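Local atomic coordinates of dTDP-4-dehydrorhamnose reductase (Sulfolobus tokodaii, PDB entry 2GGS), a protein that binds NADPH in a Rossmann-type fold and probably reduces dTDP-4-dehydrorhamnose. Residues V174-G179 and S213-A218. Residues are numbered along the deposited sequence; the frame is centred on the assembly and turned at random.
Sequences VFAFKG and SRFELA
Arg214 packs against Phe177 and Gly179 where the first turn of helix 214-224 meets the end of strand 174-177. Its guanidinium takes the edge of the Phe177 ring over one face, CD2 lying 4.0 Å from Arg214 CZ, with the two planes nearly perpendicular at 88°. At its own edge the same group has the Gly179 carbonyl close to its plane. With CG beside the backbone N (chi1 -85°) and the chain bent at chi2, the side chain runs alongside Phe177, pointing the same way. Trimmed to an alanine, this position would probably leave the Phe177 ring edge and the Tyr181 ring without the guanidinium they pack on. The backbone closes this end too: Arg214 N donates to Gly179 O at 3.2 Å. The Ser213 side chain is the N-cap that fixes the helix start, OG accepting from Glu216 N. A water beside the Arg214 N-Gly179 O bond joins strand to helix, donating to Phe177 O and accepting from Phe215 N. Ala176 CB is packed as closely, 4.0 Å from Arg214 CB and 3.9 Å from Phe215 N. It also meets the ring edge of Phe215, whose partial exposure marks the solvent side. Val174 CG1 to Ala218 CB, at 4.4 Å, is looser but buried. The helix thus covers one side of the small parallel sheet that strand 174-177 forms with 231-234; Val174 also touches helix 160-169, and Arg214 makes a cation-pi contact with Tyr181 of strand 180-181.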
ATOM      1  N   VAL A 174      -8.804  16.593 -15.611  1.00 28.64           N
ATOM      2  CA  VAL A 174      -8.711  15.762 -14.422  1.00 27.08           C
ATOM      3  C   VAL A 174      -9.878  16.069 -13.505  1.00 27.28           C
ATOM      4  O   VAL A 174     -10.120  17.224 -13.147  1.00 27.50           O
ATOM      5  CB  VAL A 174      -7.380  16.025 -13.632  1.00 26.65           C
ATOM      6  CG1 VAL A 174      -7.470  15.431 -12.234  1.00 27.02           C
ATOM      7  CG2 VAL A 174      -6.212  15.425 -14.350  1.00 26.86           C
ATOM      8  N   PHE A 175     -10.625  15.031 -13.138  1.00 26.60           N
ATOM      9  CA  PHE A 175     -11.680  15.161 -12.145  1.00 26.97           C
ATOM     10  C   PHE A 175     -11.183  14.739 -10.765  1.00 26.56           C
ATOM     11  O   PHE A 175     -10.921  13.568 -10.512  1.00 27.99           O
ATOM     12  CB  PHE A 175     -12.913  14.370 -12.607  1.00 27.33           C
ATOM     13  CG  PHE A 175     -13.480  14.896 -13.889  1.00 27.04           C
ATOM     14  CD1 PHE A 175     -14.313  16.013 -13.873  1.00 29.10           C
ATOM     15  CD2 PHE A 175     -13.106  14.352 -15.102  1.00 27.80           C
ATOM     16  CE1 PHE A 175     -14.811  16.536 -15.055  1.00 29.66           C
ATOM     17  CE2 PHE A 175     -13.596  14.870 -16.298  1.00 29.34           C
ATOM     18  CZ  PHE A 175     -14.444  15.970 -16.271  1.00 28.47           C
ATOM     19  N   ALA A 176     -10.996  15.714  -9.888  1.00 24.55           N
ATOM     20  CA  ALA A 176     -10.362  15.451  -8.611  1.00 23.98           C
ATOM     21  C   ALA A 176     -11.406  15.322  -7.537  1.00 23.22           C
ATOM     22  O   ALA A 176     -12.150  16.252  -7.236  1.00 22.84           O
ATOM     23  CB  ALA A 176      -9.307  16.543  -8.249  1.00 22.53           C
ATOM     24  N   PHE A 177     -11.457  14.127  -6.948  1.00 22.51           N
ATOM     25  CA  PHE A 177     -12.329  13.869  -5.829  1.00 21.61           C
ATOM     26  C   PHE A 177     -12.157  14.915  -4.727  1.00 21.43           C
ATOM     27  O   PHE A 177     -11.036  15.195  -4.299  1.00 21.28           O
ATOM     28  CB  PHE A 177     -12.044  12.460  -5.279  1.00 22.09           C
ATOM     29  CG  PHE A 177     -12.868  12.083  -4.076  1.00 23.01           C
ATOM     30  CD1 PHE A 177     -14.268  12.048  -4.144  1.00 24.94           C
ATOM     31  CD2 PHE A 177     -12.247  11.710  -2.875  1.00 23.06           C
ATOM     32  CE1 PHE A 177     -15.044  11.680  -3.033  1.00 24.83           C
ATOM     33  CE2 PHE A 177     -13.011  11.341  -1.742  1.00 23.95           C
ATOM     34  CZ  PHE A 177     -14.423  11.309  -1.832  1.00 22.63           C
ATOM     35  N   LYS A 178     -13.275  15.479  -4.279  1.00 21.18           N
ATOM     36  CA  LYS A 178     -13.280  16.335  -3.092  1.00 21.99           C
ATOM     37  C   LYS A 178     -13.088  15.498  -1.837  1.00 22.53           C
ATOM     38  O   LYS A 178     -14.050  14.930  -1.310  1.00 21.25           O
ATOM     39  CB  LYS A 178     -14.577  17.154  -2.993  1.00 23.25           C
ATOM     40  CG  LYS A 178     -14.594  18.207  -1.862  1.00 24.36           C
ATOM     41  CD  LYS A 178     -15.930  18.972  -1.872  1.00 24.88           C
ATOM     42  CE  LYS A 178     -16.204  19.739  -0.610  1.00 29.96           C
ATOM     43  NZ  LYS A 178     -17.655  20.116  -0.618  1.00 30.39           N
ATOM     44  N   GLY A 179     -11.844  15.451  -1.362  1.00 21.84           N
ATOM     45  CA  GLY A 179     -11.507  14.731  -0.141  1.00 20.57           C
ATOM     46  C   GLY A 179     -10.003  14.693   0.028  1.00 19.52           C
ATOM     47  O   GLY A 179      -9.264  15.100  -0.882  1.00 20.40           O
ATOM     48  N   SER A 213      -5.511  17.517  -0.176  1.00 16.48           N
ATOM     49  CA  SER A 213      -6.687  17.239  -0.986  1.00 16.88           C
ATOM     50  C   SER A 213      -6.248  16.775  -2.373  1.00 16.24           C
ATOM     51  O   SER A 213      -5.154  17.127  -2.850  1.00 16.32           O
ATOM     52  CB  SER A 213      -7.605  18.492  -1.059  1.00 18.38           C
ATOM     53  OG  SER A 213      -7.047  19.496  -1.903  1.00 18.93           O
ATOM     54  N   ARG A 214      -7.100  16.001  -3.059  1.00 16.38           N
ATOM     55  CA  ARG A 214      -6.738  15.614  -4.419  1.00 17.11           C
ATOM     56  C   ARG A 214      -6.594  16.830  -5.324  1.00 17.05           C
ATOM     57  O   ARG A 214      -5.741  16.860  -6.211  1.00 16.73           O
ATOM     58  CB  ARG A 214      -7.812  14.686  -5.001  1.00 16.97           C
ATOM     59  CG  ARG A 214      -7.616  13.211  -4.625  1.00 18.64           C
ATOM     60  CD  ARG A 214      -8.174  12.871  -3.310  1.00 21.30           C
ATOM     61  NE  ARG A 214      -8.213  11.411  -3.079  1.00 21.84           N
ATOM     62  CZ  ARG A 214      -8.512  10.848  -1.917  1.00 23.48           C
ATOM     63  NH1 ARG A 214      -8.778  11.592  -0.848  1.00 20.14           N
ATOM     64  NH2 ARG A 214      -8.533   9.523  -1.821  1.00 22.65           N
ATOM     65  N   PHE A 215      -7.457  17.820  -5.094  1.00 17.13           N
ATOM     66  CA  PHE A 215      -7.487  19.040  -5.909  1.00 17.88           C
ATOM     67  C   PHE A 215      -6.160  19.775  -5.789  1.00 16.86           C
ATOM     68  O   PHE A 215      -5.523  20.111  -6.797  1.00 16.52           O
ATOM     69  CB  PHE A 215      -8.646  19.931  -5.460  1.00 18.11           C
ATOM     70  CG  PHE A 215      -8.901  21.132  -6.372  1.00 19.16           C
ATOM     71  CD1 PHE A 215      -9.177  20.950  -7.726  1.00 18.10           C
ATOM     72  CD2 PHE A 215      -8.911  22.418  -5.849  1.00 21.28           C
ATOM     73  CE1 PHE A 215      -9.422  22.046  -8.591  1.00 20.19           C
ATOM     74  CE2 PHE A 215      -9.157  23.530  -6.690  1.00 19.52           C
ATOM     75  CZ  PHE A 215      -9.432  23.322  -8.067  1.00 19.57           C
ATOM     76  N   GLU A 216      -5.717  20.001  -4.556  1.00 17.47           N
ATOM     77  CA  GLU A 216      -4.475  20.747  -4.413  1.00 18.12           C
ATOM     78  C   GLU A 216      -3.347  19.927  -5.034  1.00 18.93           C
ATOM     79  O   GLU A 216      -2.482  20.468  -5.722  1.00 19.16           O
ATOM     80  CB  GLU A 216      -4.156  21.112  -2.962  1.00 18.46           C
ATOM     81  CG  GLU A 216      -2.808  21.847  -2.879  1.00 19.29           C
ATOM     82  CD  GLU A 216      -2.286  22.142  -1.482  1.00 19.32           C
ATOM     83  OE1 GLU A 216      -2.708  21.480  -0.514  1.00 19.63           O
ATOM     84  OE2 GLU A 216      -1.391  23.041  -1.379  1.00 22.03           O
ATOM     85  N   LEU A 217      -3.362  18.608  -4.794  1.00 17.04           N
ATOM     86  CA  LEU A 217      -2.285  17.766  -5.311  1.00 18.54           C
ATOM     87  C   LEU A 217      -2.201  17.836  -6.831  1.00 18.49           C
ATOM     88  O   LEU A 217      -1.117  17.986  -7.388  1.00 17.56           O
ATOM     89  CB  LEU A 217      -2.451  16.310  -4.840  1.00 17.83           C
ATOM     90  CG  LEU A 217      -1.407  15.294  -5.316  1.00 19.98           C
ATOM     91  CD1 LEU A 217       0.003  15.769  -4.992  1.00 19.75           C
ATOM     92  CD2 LEU A 217      -1.664  13.964  -4.656  1.00 19.45           C
ATOM     93  N   ALA A 218      -3.365  17.773  -7.480  1.00 19.04           N
ATOM     94  CA  ALA A 218      -3.456  17.791  -8.929  1.00 18.32           C
ATOM     95  C   ALA A 218      -2.925  19.123  -9.476  1.00 19.52           C
ATOM     96  O   ALA A 218      -2.154  19.132 -10.424  1.00 19.70           O
ATOM     97  CB  ALA A 218      -4.895  17.556  -9.358  1.00 18.80           C
TER
HETATM   98  O   HOH W   1      -9.974  17.567  -3.543  1.00 18.09           O